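PDB 4CCW: carboxyl esterase NP from Bacillus subtilis, which catalyses the hydrolysis of carboxylic esters, naproxen esters among them, to an alcohol and a carboxylate, as a member of the alpha/beta hydrolase superfamily. Local coordinates for residues S26-R31 and I47-E52; T39-T44 and E98-T103; D106-L111 and M136-R141; S148-S153 and P235-L240. All blocks are in the same frame, centred on the assembly; numbering follows the deposited sequence.

Interaction 1: S26-R31 and I47-E52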
loop_
_atom_site.group_PDB
_atom_site.type_symbol
_atom_site.label_atom_id
_atom_site.label_comp_id
_atom_site.label_asym_id
_atom_site.label_seq_id
_atom_site.Cartn_x
_atom_site.Cartn_y
_atom_site.Cartn_z
ATOM N N SER A 26 12.128 -12.229 -7.287
ATOM C CA SER A 26 13.174 -13.145 -6.842
ATOM C C SER A 26 13.684 -12.804 -5.433
ATOM O O SER A 26 14.410 -13.600 -4.828
ATOM C CB SER A 26 14.332 -13.184 -7.846
ATOM O OG SER A 26 15.124 -12.012 -7.762
ATOM N N LEU A 27 13.303 -11.626 -4.931
ATOM C CA LEU A 27 13.602 -11.213 -3.555
ATOM C C LEU A 27 12.607 -11.787 -2.535
ATOM O O LEU A 27 12.773 -11.591 -1.316
ATOM C CB LEU A 27 13.637 -9.685 -3.429
ATOM C CG LEU A 27 14.526 -8.850 -4.359
ATOM C CD1 LEU A 27 14.262 -7.365 -4.147
ATOM C CD2 LEU A 27 16.005 -9.178 -4.186
ATOM N N TRP A 28 11.575 -12.474 -3.047
ATOM C CA TRP A 28 10.547 -13.117 -2.230
ATOM C C TRP A 28 11.128 -14.393 -1.661
ATOM O O TRP A 28 11.480 -15.303 -2.422
ATOM C CB TRP A 28 9.361 -13.451 -3.121
ATOM C CG TRP A 28 7.990 -13.323 -2.509
ATOM C CD1 TRP A 28 7.221 -14.328 -1.920
ATOM C CD2 TRP A 28 7.148 -12.116 -2.456
ATOM N NE1 TRP A 28 6.010 -13.835 -1.504
ATOM C CE2 TRP A 28 5.902 -12.514 -1.794
ATOM C CE3 TRP A 28 7.302 -10.793 -2.867
ATOM C CZ2 TRP A 28 4.871 -11.614 -1.566
ATOM C CZ3 TRP A 28 6.258 -9.893 -2.629
ATOM C CH2 TRP A 28 5.069 -10.294 -1.995
ATOM N N PRO A 29 11.259 -14.484 -0.319
ATOM C CA PRO A 29 11.964 -15.634 0.274
ATOM C C PRO A 29 11.073 -16.829 0.604
ATOM O O PRO A 29 11.477 -17.709 1.375
ATOM C CB PRO A 29 12.545 -15.047 1.559
ATOM C CG PRO A 29 11.574 -13.988 1.950
ATOM C CD PRO A 29 10.848 -13.513 0.712
ATOM N N VAL A 30 9.878 -16.865 0.026
ATOM C CA VAL A 30 8.954 -17.974 0.244
ATOM C C VAL A 30 8.252 -18.333 -1.070
ATOM O O VAL A 30 8.243 -17.536 -2.002
ATOM C CB VAL A 30 7.954 -17.652 1.386
ATOM C CG1 VAL A 30 6.852 -16.706 0.916
ATOM C CG2 VAL A 30 7.368 -18.927 1.968
ATOM N N ARG A 31 7.690 -19.537 -1.155
ATOM C CA ARG A 31 6.972 -19.953 -2.358
ATOM C C ARG A 31 5.744 -19.076 -2.578
ATOM O O ARG A 31 4.943 -18.865 -1.664
ATOM C CB ARG A 31 6.550 -21.425 -2.284
ATOM C CG ARG A 31 6.589 -22.117 -3.639
ATOM C CD ARG A 31 5.650 -23.311 -3.756
ATOM N NE ARG A 31 5.670 -24.200 -2.594
ATOM C CZ ARG A 31 4.607 -24.476 -1.839
ATOM N NH1 ARG A 31 3.424 -23.939 -2.117
ATOM N NH2 ARG A 31 4.725 -25.294 -0.804
ATOM N N ILE A 47 -0.211 -11.683 -5.695
ATOM C CA ILE A 47 0.812 -12.645 -5.295
ATOM C C ILE A 47 0.358 -13.334 -3.998
ATOM O O ILE A 47 0.157 -12.674 -2.972
ATOM C CB ILE A 47 2.168 -11.951 -5.072
ATOM C CG1 ILE A 47 2.545 -11.114 -6.298
ATOM C CG2 ILE A 47 3.251 -12.979 -4.783
ATOM C CD1 ILE A 47 3.522 -10.003 -6.007
ATOM N N ALA A 48 0.173 -14.656 -4.046
ATOM C CA ALA A 48 -0.256 -15.424 -2.874
ATOM C C ALA A 48 0.890 -16.226 -2.276
ATOM O O ALA A 48 1.671 -16.837 -3.000
ATOM C CB ALA A 48 -1.419 -16.346 -3.222
ATOM N N SER A 49 0.970 -16.213 -0.950
ATOM C CA SER A 49 1.952 -16.983 -0.192
ATOM C C SER A 49 1.277 -17.554 1.052
ATOM O O SER A 49 0.227 -17.068 1.472
ATOM C CB SER A 49 3.098 -16.070 0.255
ATOM O OG SER A 49 3.562 -15.254 -0.796
ATOM N N GLY A 50 1.890 -18.563 1.664
ATOM C CA GLY A 50 1.391 -19.083 2.936
ATOM C C GLY A 50 0.434 -20.249 2.779
ATOM O O GLY A 50 -0.021 -20.532 1.665
ATOM N N PRO A 51 0.114 -20.933 3.901
ATOM C CA PRO A 51 -0.693 -22.155 3.852
ATOM C C PRO A 51 -2.084 -21.857 3.317
ATOM O O PRO A 51 -2.697 -20.870 3.714
ATOM C CB PRO A 51 -0.777 -22.587 5.321
ATOM C CG PRO A 51 0.329 -21.867 6.019
ATOM C CD PRO A 51 0.454 -20.560 5.284
ATOM N N GLU A 52 -2.572 -22.707 2.418
ATOM C CA GLU A 52 -3.840 -22.452 1.742
ATOM C C GLU A 52 -5.029 -22.419 2.711
ATOM O O GLU A 52 -5.986 -21.689 2.483
ATOM C CB GLU A 52 -4.073 -23.478 0.626
ATOM C CG GLU A 52 -3.216 -23.244 -0.611
ATOM C CD GLU A 52 -3.407 -24.314 -1.671
ATOM O OE1 GLU A 52 -3.990 -25.363 -1.357
ATOM O OE2 GLU A 52 -2.968 -24.110 -2.821
HETATM O O HOH W 1 4.449 -19.617 0.741
#
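W28 meets S49 and I47 where the loop ahead of strand 32-39 folds back on the end of strand 42-49, the second arm of the antiparallel hairpin that opens the alpha/beta hydrolase sheet. The indole NE1 donates to S49 OG at 2.9 Å, with an N-H...O angle of 158°; the hydroxyl lies 13° out of the ring plane, which places it at the indole edge. A second grip comes from I47, whose CG2 branch, anti to the backbone N, is carried over one face of the same indole, 4.2 Å from the centroid of the six-membered ring and displaced toward its rim. Edge and face are thus fixed by residues two apart on the strand, which send their side chains to the same side while A48 between them turns away. V30 adds its CG1, 3.9 Å from S49 CB, so that the serine methylene is packed as well as its hydroxyl being bonded.

Further out, I74 of helix 74-80 and A85 of strand 82-86 also touch W28, and backbone hydrogen bonds between I47 and A85 and between S49 and T83 hold the strand that presents both partners. Beyond S49 the strand ends, and one water bridges the two backbones: it donates to R31 O at 2.6 Å and accepts from G50 N at 2.9 Å.

Interaction 2: T39-T44 and E98-T103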
loop_
_atom_site.group_PDB
_atom_site.type_symbol
_atom_site.label_atom_id
_atom_site.label_comp_id
_atom_site.label_asym_id
_atom_site.label_seq_id
_atom_site.Cartn_x
_atom_site.Cartn_y
_atom_site.Cartn_z
ATOM N N THR A 39 -12.010 -8.054 -12.020
ATOM C CA THR A 39 -12.870 -7.188 -11.203
ATOM C C THR A 39 -13.621 -6.273 -12.155
ATOM O O THR A 39 -13.294 -6.224 -13.342
ATOM C CB THR A 39 -12.076 -6.297 -10.213
ATOM O OG1 THR A 39 -11.404 -5.255 -10.933
ATOM C CG2 THR A 39 -11.064 -7.109 -9.390
ATOM N N ARG A 40 -14.613 -5.545 -11.644
ATOM C CA ARG A 40 -15.433 -4.665 -12.497
ATOM C C ARG A 40 -14.605 -3.497 -13.035
ATOM O O ARG A 40 -15.025 -2.803 -13.969
ATOM C CB ARG A 40 -16.676 -4.157 -11.746
ATOM C CG ARG A 40 -16.407 -3.072 -10.709
ATOM C CD ARG A 40 -17.629 -2.766 -9.859
ATOM N NE ARG A 40 -17.807 -3.749 -8.789
ATOM C CZ ARG A 40 -18.820 -3.741 -7.928
ATOM N NH1 ARG A 40 -19.758 -2.797 -7.997
ATOM N NH2 ARG A 40 -18.896 -4.678 -6.995
ATOM N N PHE A 41 -13.437 -3.279 -12.426
ATOM C CA PHE A 41 -12.516 -2.242 -12.885
ATOM C C PHE A 41 -11.206 -2.796 -13.444
ATOM O O PHE A 41 -10.225 -2.062 -13.588
ATOM C CB PHE A 41 -12.280 -1.192 -11.792
ATOM C CG PHE A 41 -13.529 -0.456 -11.391
ATOM C CD1 PHE A 41 -14.225 0.323 -12.313
ATOM C CD2 PHE A 41 -14.015 -0.550 -10.094
ATOM C CE1 PHE A 41 -15.384 0.991 -11.943
ATOM C CE2 PHE A 41 -15.171 0.109 -9.718
ATOM C CZ PHE A 41 -15.855 0.886 -10.642
ATOM N N GLY A 42 -11.201 -4.086 -13.782
ATOM C CA GLY A 42 -10.112 -4.644 -14.574
ATOM C C GLY A 42 -9.320 -5.734 -13.896
ATOM O O GLY A 42 -9.541 -6.047 -12.717
ATOM N N GLN A 43 -8.392 -6.315 -14.655
ATOM C CA GLN A 43 -7.600 -7.449 -14.179
ATOM C C GLN A 43 -6.586 -7.012 -13.132
ATOM O O GLN A 43 -5.745 -6.139 -13.380
ATOM C CB GLN A 43 -6.898 -8.155 -15.344
ATOM C CG GLN A 43 -7.841 -8.680 -16.424
ATOM C CD GLN A 43 -8.581 -9.942 -16.021
ATOM O OE1 GLN A 43 -8.242 -10.593 -15.035
ATOM N NE2 GLN A 43 -9.591 -10.306 -16.800
ATOM N N THR A 44 -6.661 -7.661 -11.972
ATOM C CA THR A 44 -5.911 -7.264 -10.795
ATOM C C THR A 44 -4.881 -8.336 -10.444
ATOM O O THR A 44 -5.221 -9.502 -10.262
ATOM C CB THR A 44 -6.880 -7.034 -9.618
ATOM O OG1 THR A 44 -7.770 -5.970 -9.967
ATOM C CG2 THR A 44 -6.148 -6.662 -8.345
ATOM N N GLU A 98 -9.578 -0.716 -16.125
ATOM C CA GLU A 98 -10.573 -0.488 -17.169
ATOM C C GLU A 98 -11.726 0.311 -16.596
ATOM O O GLU A 98 -12.208 0.005 -15.498
ATOM C CB GLU A 98 -11.116 -1.806 -17.713
ATOM C CG GLU A 98 -10.112 -2.665 -18.459
ATOM C CD GLU A 98 -10.755 -3.907 -19.046
ATOM O OE1 GLU A 98 -11.478 -3.786 -20.059
ATOM O OE2 GLU A 98 -10.537 -5.006 -18.499
ATOM N N ASN A 99 -12.170 1.315 -17.352
ATOM C CA ASN A 99 -13.301 2.173 -16.981
ATOM C C ASN A 99 -13.285 2.625 -15.520
ATOM O O ASN A 99 -14.270 2.479 -14.792
ATOM C CB ASN A 99 -14.638 1.519 -17.366
ATOM C CG ASN A 99 -14.820 1.400 -18.872
ATOM O OD1 ASN A 99 -14.333 2.235 -19.640
ATOM N ND2 ASN A 99 -15.529 0.359 -19.304
ATOM N N LEU A 100 -12.150 3.180 -15.106
ATOM C CA LEU A 100 -11.925 3.557 -13.708
ATOM C C LEU A 100 -12.011 5.071 -13.517
ATOM O O LEU A 100 -11.115 5.813 -13.937
ATOM C CB LEU A 100 -10.562 3.023 -13.242
ATOM C CG LEU A 100 -10.022 3.329 -11.840
ATOM C CD1 LEU A 100 -10.773 2.564 -10.762
ATOM C CD2 LEU A 100 -8.545 2.991 -11.789
ATOM N N SER A 101 -13.088 5.521 -12.872
ATOM C CA SER A 101 -13.280 6.954 -12.607
ATOM C C SER A 101 -12.390 7.499 -11.491
ATOM O O SER A 101 -12.024 8.673 -11.511
ATOM C CB SER A 101 -14.740 7.270 -12.294
ATOM O OG SER A 101 -14.949 8.674 -12.336
ATOM N N GLY A 102 -12.077 6.643 -10.518
ATOM C CA GLY A 102 -11.191 6.998 -9.407
ATOM C C GLY A 102 -11.878 7.476 -8.140
ATOM O O GLY A 102 -11.220 8.010 -7.233
ATOM N N THR A 103 -13.199 7.309 -8.051
ATOM C CA THR A 103 -13.884 7.719 -6.823
ATOM C C THR A 103 -13.563 6.756 -5.700
ATOM O O THR A 103 -13.123 5.628 -5.937
ATOM C CB THR A 103 -15.413 7.813 -6.961
ATOM O OG1 THR A 103 -15.977 6.502 -7.099
ATOM C CG2 THR A 103 -15.802 8.697 -8.134
HETATM O O HOH W 2 -7.851 -5.369 -17.256
#
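F41 O accepts from E98 N at 2.9 Å, the one direct hydrogen bond between the 39-44 turn and the loop that follows strand 96-97. The bond is nearly straight at the hydrogen, 167°, although the donor stands well above the carbonyl plane. The chains come nearest at G42 and E98, whose CA atoms are 4.9 Å apart. T39 to G42 form a type I beta turn closed by G42 N to T39 O, and T39 OG1 accepts from F41 N in an ST turn while donating to G42 O. G42 has a positive phi of 118°, and a side chain there would be jammed against the preceding carbonyl and lie tight against E98 N.

Among the side chains, F41 has the largest share of the contact. Its ring has CG anti to its own carbonyl carbon (chi1 -62°), which turns the edge at CD1 toward N99 O, 3.3 Å away. L100 crosses the phenyl at about a right angle, its CD1 4.1 Å from F41 CG, and R40 CG lies over one ring face. With an alanine here in place of the phenyl ring, L100 CD1 is likely to lose its aromatic partner and a gap to open beside N99 O. A water accepts from Q43 N and donates to E98 OE2, 3.0 Å away. R40 NH2 forms a salt bridge with D113 of helix 104-118. The whole is a beta hairpin, strands 32-39 and 42-49, whose type I turn packs against the loop leading into helix 104-118 of the alpha/beta hydrolase fold.

Interaction 3: D106-L111 and M136-R141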
loop_
_atom_site.group_PDB
_atom_site.type_symbol
_atom_site.label_atom_id
_atom_site.label_comp_id
_atom_site.label_asym_id
_atom_site.label_seq_id
_atom_site.Cartn_x
_atom_site.Cartn_y
_atom_site.Cartn_z
ATOM N N ASP A 106 -15.764 3.707 -6.084
ATOM C CA ASP A 106 -15.213 2.787 -7.087
ATOM C C ASP A 106 -14.113 1.916 -6.502
ATOM O O ASP A 106 -14.133 0.701 -6.662
ATOM C CB ASP A 106 -14.663 3.557 -8.295
ATOM C CG ASP A 106 -15.757 4.138 -9.180
ATOM O OD1 ASP A 106 -16.889 3.614 -9.183
ATOM O OD2 ASP A 106 -15.480 5.132 -9.879
ATOM N N TYR A 107 -13.153 2.542 -5.820
ATOM C CA TYR A 107 -12.049 1.801 -5.230
ATOM C C TYR A 107 -12.487 0.772 -4.176
ATOM O O TYR A 107 -11.945 -0.325 -4.135
ATOM C CB TYR A 107 -10.993 2.764 -4.672
ATOM C CG TYR A 107 -10.133 3.455 -5.735
ATOM C CD1 TYR A 107 -9.394 2.714 -6.664
ATOM C CD2 TYR A 107 -10.023 4.849 -5.772
ATOM C CE1 TYR A 107 -8.585 3.350 -7.611
ATOM C CE2 TYR A 107 -9.221 5.491 -6.710
ATOM C CZ TYR A 107 -8.502 4.743 -7.624
ATOM O OH TYR A 107 -7.707 5.392 -8.555
ATOM N N ALA A 108 -13.456 1.115 -3.326
ATOM C CA ALA A 108 -13.976 0.141 -2.361
ATOM C C ALA A 108 -14.670 -1.039 -3.060
ATOM O O ALA A 108 -14.509 -2.190 -2.646
ATOM C CB ALA A 108 -14.910 0.796 -1.353
ATOM N N ASN A 109 -15.434 -0.743 -4.109
ATOM C CA ASN A 109 -16.086 -1.777 -4.923
ATOM C C ASN A 109 -15.073 -2.649 -5.676
ATOM O O ASN A 109 -15.320 -3.832 -5.903
ATOM C CB ASN A 109 -17.082 -1.164 -5.916
ATOM C CG ASN A 109 -18.382 -0.711 -5.260
ATOM O OD1 ASN A 109 -18.754 -1.181 -4.182
ATOM N ND2 ASN A 109 -19.087 0.209 -5.924
ATOM N N TRP A 110 -13.942 -2.058 -6.066
ATOM C CA TRP A 110 -12.856 -2.816 -6.700
ATOM C C TRP A 110 -12.345 -3.852 -5.720
ATOM O O TRP A 110 -12.257 -5.042 -6.031
ATOM C CB TRP A 110 -11.726 -1.877 -7.172
ATOM C CG TRP A 110 -10.405 -2.592 -7.363
ATOM C CD1 TRP A 110 -10.057 -3.478 -8.380
ATOM C CD2 TRP A 110 -9.232 -2.546 -6.479
ATOM N NE1 TRP A 110 -8.780 -3.957 -8.204
ATOM C CE2 TRP A 110 -8.228 -3.435 -7.079
ATOM C CE3 TRP A 110 -8.913 -1.863 -5.307
ATOM C CZ2 TRP A 110 -6.981 -3.630 -6.501
ATOM C CZ3 TRP A 110 -7.652 -2.072 -4.733
ATOM C CH2 TRP A 110 -6.709 -2.929 -5.321
ATOM N N LEU A 111 -12.043 -3.403 -4.509
ATOM C CA LEU A 111 -11.517 -4.290 -3.478
ATOM C C LEU A 111 -12.556 -5.326 -3.035
ATOM O O LEU A 111 -12.199 -6.471 -2.725
ATOM C CB LEU A 111 -10.981 -3.468 -2.305
ATOM C CG LEU A 111 -10.058 -4.147 -1.281
ATOM C CD1 LEU A 111 -8.927 -4.934 -1.934
ATOM C CD2 LEU A 111 -9.505 -3.094 -0.337
ATOM N N MET A 136 -8.243 2.168 4.979
ATOM C CA MET A 136 -9.144 2.932 5.827
ATOM C C MET A 136 -10.484 3.135 5.109
ATOM O O MET A 136 -11.543 2.967 5.703
ATOM C CB MET A 136 -8.531 4.287 6.218
ATOM C CG MET A 136 -9.378 5.088 7.195
ATOM S SD MET A 136 -9.416 4.273 8.797
ATOM C CE MET A 136 -8.068 5.045 9.625
ATOM N N ASN A 137 -10.425 3.469 3.827
ATOM C CA ASN A 137 -11.644 3.703 3.064
ATOM C C ASN A 137 -12.524 2.435 3.069
ATOM O O ASN A 137 -13.759 2.503 3.230
ATOM C CB ASN A 137 -11.292 4.143 1.629
ATOM C CG ASN A 137 -12.525 4.460 0.787
ATOM O OD1 ASN A 137 -13.283 5.388 1.082
ATOM N ND2 ASN A 137 -12.708 3.704 -0.280
ATOM N N PHE A 138 -11.878 1.279 2.938
ATOM C CA PHE A 138 -12.597 -0.006 2.849
ATOM C C PHE A 138 -13.214 -0.420 4.181
ATOM O O PHE A 138 -14.378 -0.837 4.236
ATOM C CB PHE A 138 -11.675 -1.104 2.304
ATOM C CG PHE A 138 -12.373 -2.409 1.998
ATOM C CD1 PHE A 138 -13.170 -2.539 0.862
ATOM C CD2 PHE A 138 -12.208 -3.510 2.823
ATOM C CE1 PHE A 138 -13.794 -3.748 0.561
ATOM C CE2 PHE A 138 -12.824 -4.717 2.535
ATOM C CZ PHE A 138 -13.618 -4.835 1.402
ATOM N N LEU A 139 -12.439 -0.325 5.253
ATOM C CA LEU A 139 -12.947 -0.740 6.560
ATOM C C LEU A 139 -14.091 0.164 7.031
ATOM O O LEU A 139 -14.971 -0.299 7.752
ATOM C CB LEU A 139 -11.813 -0.853 7.599
ATOM C CG LEU A 139 -11.139 0.428 8.105
ATOM C CD1 LEU A 139 -11.881 0.977 9.321
ATOM C CD2 LEU A 139 -9.669 0.171 8.445
ATOM N N LEU A 140 -14.085 1.435 6.628
ATOM C CA LEU A 140 -15.176 2.343 6.994
ATOM C C LEU A 140 -16.455 2.009 6.240
ATOM O O LEU A 140 -17.550 2.150 6.777
ATOM C CB LEU A 140 -14.795 3.806 6.761
ATOM C CG LEU A 140 -13.767 4.432 7.710
ATOM C CD1 LEU A 140 -13.487 5.865 7.310
ATOM C CD2 LEU A 140 -14.220 4.385 9.162
ATOM N N ARG A 141 -16.310 1.565 4.993
ATOM C CA ARG A 141 -17.476 1.252 4.162
ATOM C C ARG A 141 -18.019 -0.159 4.407
ATOM O O ARG A 141 -19.235 -0.387 4.304
ATOM C CB ARG A 141 -17.164 1.465 2.677
ATOM C CG ARG A 141 -17.038 2.929 2.283
ATOM C CD ARG A 141 -16.260 3.079 0.985
ATOM N NE ARG A 141 -16.141 4.472 0.575
ATOM C CZ ARG A 141 -17.074 5.143 -0.094
ATOM N NH1 ARG A 141 -18.220 4.557 -0.431
ATOM N NH2 ARG A 141 -16.867 6.408 -0.408
#
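L111 and F138 form the close-packed half of this helix crossing, in which the short axes approach to 9.4 Å at an angle of -81°. L111 CD2 sits over one face of the phenyl, 4.1 Å from the ring centroid and 24° off its normal, a CH-pi contact offset toward the rim. The ring reaches it because F138 CG lies opposite the backbone N (chi1 -172°), and its edge at CE1 then meets A108 O at 3.6 Å. M125 of strand 123-128 touches both side chains, and F115 meets the phenyl ring. Replacing this phenylalanine by a serine would probably leave L111 CD2 without its aromatic face and a gap between the helices beside M125.

A108 marks the change of character. Its small CB admits R141 CD to 3.5 Å and N137 ND2 to 3.8 Å, but past it the contact thins toward solvent, where R141 is exposed. R141 NE turns back to bond OD1 of the buried N137 at 3.0 Å, within its own helix, and N137 ND2 reaches R104 O. The two helices, 104-118 and 130-141, follow each other through strand 123-128, a helix-strand-helix unit of the alpha/beta hydrolase fold.

Interaction 4: S148-S153 and P235-L240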
loop_
_atom_site.group_PDB
_atom_site.type_symbol
_atom_site.label_atom_id
_atom_site.label_comp_id
_atom_site.label_asym_id
_atom_site.label_seq_id
_atom_site.Cartn_x
_atom_site.Cartn_y
_atom_site.Cartn_z
ATOM N N SER A 148 -9.462 -6.989 11.264
ATOM C CA SER A 148 -8.700 -5.892 11.863
ATOM C C SER A 148 -7.736 -5.405 10.793
ATOM O O SER A 148 -7.518 -6.098 9.801
ATOM C CB SER A 148 -7.971 -6.331 13.141
ATOM O OG SER A 148 -6.813 -7.091 12.853
ATOM N N ALA A 149 -7.174 -4.214 10.989
ATOM C CA ALA A 149 -6.367 -3.563 9.959
ATOM C C ALA A 149 -5.160 -2.886 10.574
ATOM O O ALA A 149 -5.271 -2.264 11.631
ATOM C CB ALA A 149 -7.214 -2.557 9.202
ATOM N N ALA A 150 -4.008 -3.051 9.919
ATOM C CA ALA A 150 -2.784 -2.351 10.258
ATOM C C ALA A 150 -2.568 -1.337 9.153
ATOM O O ALA A 150 -2.473 -1.695 7.963
ATOM C CB ALA A 150 -1.608 -3.316 10.342
ATOM N N ILE A 151 -2.527 -0.073 9.548
ATOM C CA ILE A 151 -2.426 1.034 8.601
ATOM C C ILE A 151 -1.075 1.657 8.852
ATOM O O ILE A 151 -0.810 2.150 9.947
ATOM C CB ILE A 151 -3.603 2.026 8.786
ATOM C CG1 ILE A 151 -4.921 1.343 8.388
ATOM C CG2 ILE A 151 -3.377 3.316 8.004
ATOM C CD1 ILE A 151 -6.175 2.139 8.711
ATOM N N LEU A 152 -0.204 1.591 7.843
ATOM C CA LEU A 152 1.181 2.022 7.996
ATOM C C LEU A 152 1.416 3.278 7.184
ATOM O O LEU A 152 1.200 3.258 5.971
ATOM C CB LEU A 152 2.147 0.920 7.509
ATOM C CG LEU A 152 2.450 -0.322 8.376
ATOM C CD1 LEU A 152 1.290 -0.842 9.210
ATOM C CD2 LEU A 152 3.012 -1.449 7.516
ATOM N N SER A 153 1.872 4.357 7.829
ATOM C CA SER A 153 2.261 5.571 7.089
ATOM C C SER A 153 1.230 5.915 5.987
ATOM O O SER A 153 1.598 6.065 4.819
ATOM C CB SER A 153 3.625 5.366 6.422
ATOM O OG SER A 153 4.597 4.964 7.373
ATOM N N PRO A 235 -11.045 -2.895 14.521
ATOM C CA PRO A 235 -9.801 -2.542 15.231
ATOM C C PRO A 235 -8.705 -2.128 14.262
ATOM O O PRO A 235 -8.514 -2.779 13.226
ATOM C CB PRO A 235 -9.397 -3.846 15.955
ATOM C CG PRO A 235 -10.505 -4.814 15.732
ATOM C CD PRO A 235 -11.351 -4.334 14.598
ATOM N N ILE A 236 -7.979 -1.063 14.622
ATOM C CA ILE A 236 -6.931 -0.496 13.802
ATOM C C ILE A 236 -5.626 -0.403 14.576
ATOM O O ILE A 236 -5.618 -0.012 15.743
ATOM C CB ILE A 236 -7.342 0.906 13.310
ATOM C CG1 ILE A 236 -8.546 0.799 12.354
ATOM C CG2 ILE A 236 -6.164 1.663 12.705
ATOM C CD1 ILE A 236 -9.138 2.141 11.995
ATOM N N LEU A 237 -4.539 -0.813 13.926
ATOM C CA LEU A 237 -3.203 -0.562 14.433
ATOM C C LEU A 237 -2.638 0.470 13.491
ATOM O O LEU A 237 -2.536 0.225 12.298
ATOM C CB LEU A 237 -2.331 -1.829 14.422
ATOM C CG LEU A 237 -0.824 -1.636 14.673
ATOM C CD1 LEU A 237 -0.547 -1.399 16.155
ATOM C CD2 LEU A 237 -0.046 -2.863 14.205
ATOM N N LEU A 238 -2.266 1.623 14.029
ATOM C CA LEU A 238 -1.653 2.673 13.228
ATOM C C LEU A 238 -0.181 2.780 13.569
ATOM O O LEU A 238 0.161 3.097 14.698
ATOM C CB LEU A 238 -2.362 4.020 13.446
ATOM C CG LEU A 238 -1.716 5.252 12.791
ATOM C CD1 LEU A 238 -1.761 5.125 11.260
ATOM C CD2 LEU A 238 -2.447 6.536 13.216
ATOM N N LEU A 239 0.679 2.472 12.598
ATOM C CA LEU A 239 2.120 2.650 12.730
ATOM C C LEU A 239 2.607 3.789 11.868
ATOM O O LEU A 239 2.300 3.850 10.668
ATOM C CB LEU A 239 2.880 1.381 12.329
ATOM C CG LEU A 239 2.562 0.091 13.072
ATOM C CD1 LEU A 239 3.502 -1.023 12.619
ATOM C CD2 LEU A 239 2.640 0.269 14.593
ATOM N N LEU A 240 3.371 4.682 12.490
ATOM C CA LEU A 240 3.951 5.843 11.828
ATOM C C LEU A 240 5.436 5.856 12.160
ATOM O O LEU A 240 5.845 5.284 13.168
ATOM C CB LEU A 240 3.283 7.126 12.336
ATOM C CG LEU A 240 1.782 7.268 12.062
ATOM C CD1 LEU A 240 1.080 8.039 13.178
ATOM C CD2 LEU A 240 1.591 7.923 10.686
#
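I151 and I236 share one conformation, with CG2 anti to the backbone N in each; on this shared face I151 CD1 meets I236 CG2 at 4.0 Å, the two chains crossing obliquely. L238, on that same face, has CG anti to its N (chi1 173°), which brings its CD1 back over the neighbouring strand to 3.4 Å from I151 O. The other face carries A150 with L237 and L152 with L239; the last two lie side by side and point the same way, their CD1 atoms 4.1 Å apart.

Strands 146-152 and 236-241 are adjacent parallel strands of the central alpha/beta hydrolase sheet, their short axes 4.7 Å apart and inclined by 13°. Alternate residues of each strand take part in the five bonds, the usual parallel pattern: A149 and I151 each use both N and O between these strands, and L237 and L239 do likewise. The straightest is I151 N to L237 O, 2.8 Å with 171° at hydrogen. A150 and L152 turn their polar backbone atoms to strand 123-128 and to S129 just beyond it, so strand 146-152 is bonded on both flanks. Helix 130-141 covers the isoleucine face through M136, while R286 and F290 of helix 280-291 touch L237 on the other. S153 N bonds L239 O at 2.9 Å, and S153 OG bonds the backbone O of H273, the probable proton acceptor of the active site.

How the interactions relate
Interactions 1 and 2 lie toward the two ends of strand 42-49, their centres 26 Å apart, and meet only through sequence. Interaction 2 touches interaction 3, 13 Å away between centres: T44 OG1 lies 2.9 Å from W110 NE1 and bonds it, joining the hairpin to helix 104-118, while F41 CZ packs on D106 OD1. Interaction 3 in turn rests on interaction 4, with M136 CE 3.6 Å from I151 CD1 and L139 CD2 3.7 Å from A149 CB, so helix 130-141 links both. Of the four, interaction 4 reaches the active site: the S153 side chain is about 4 Å from that of H273 and about 8 Å from the bound (2-hydroxyethoxy)acetic acid.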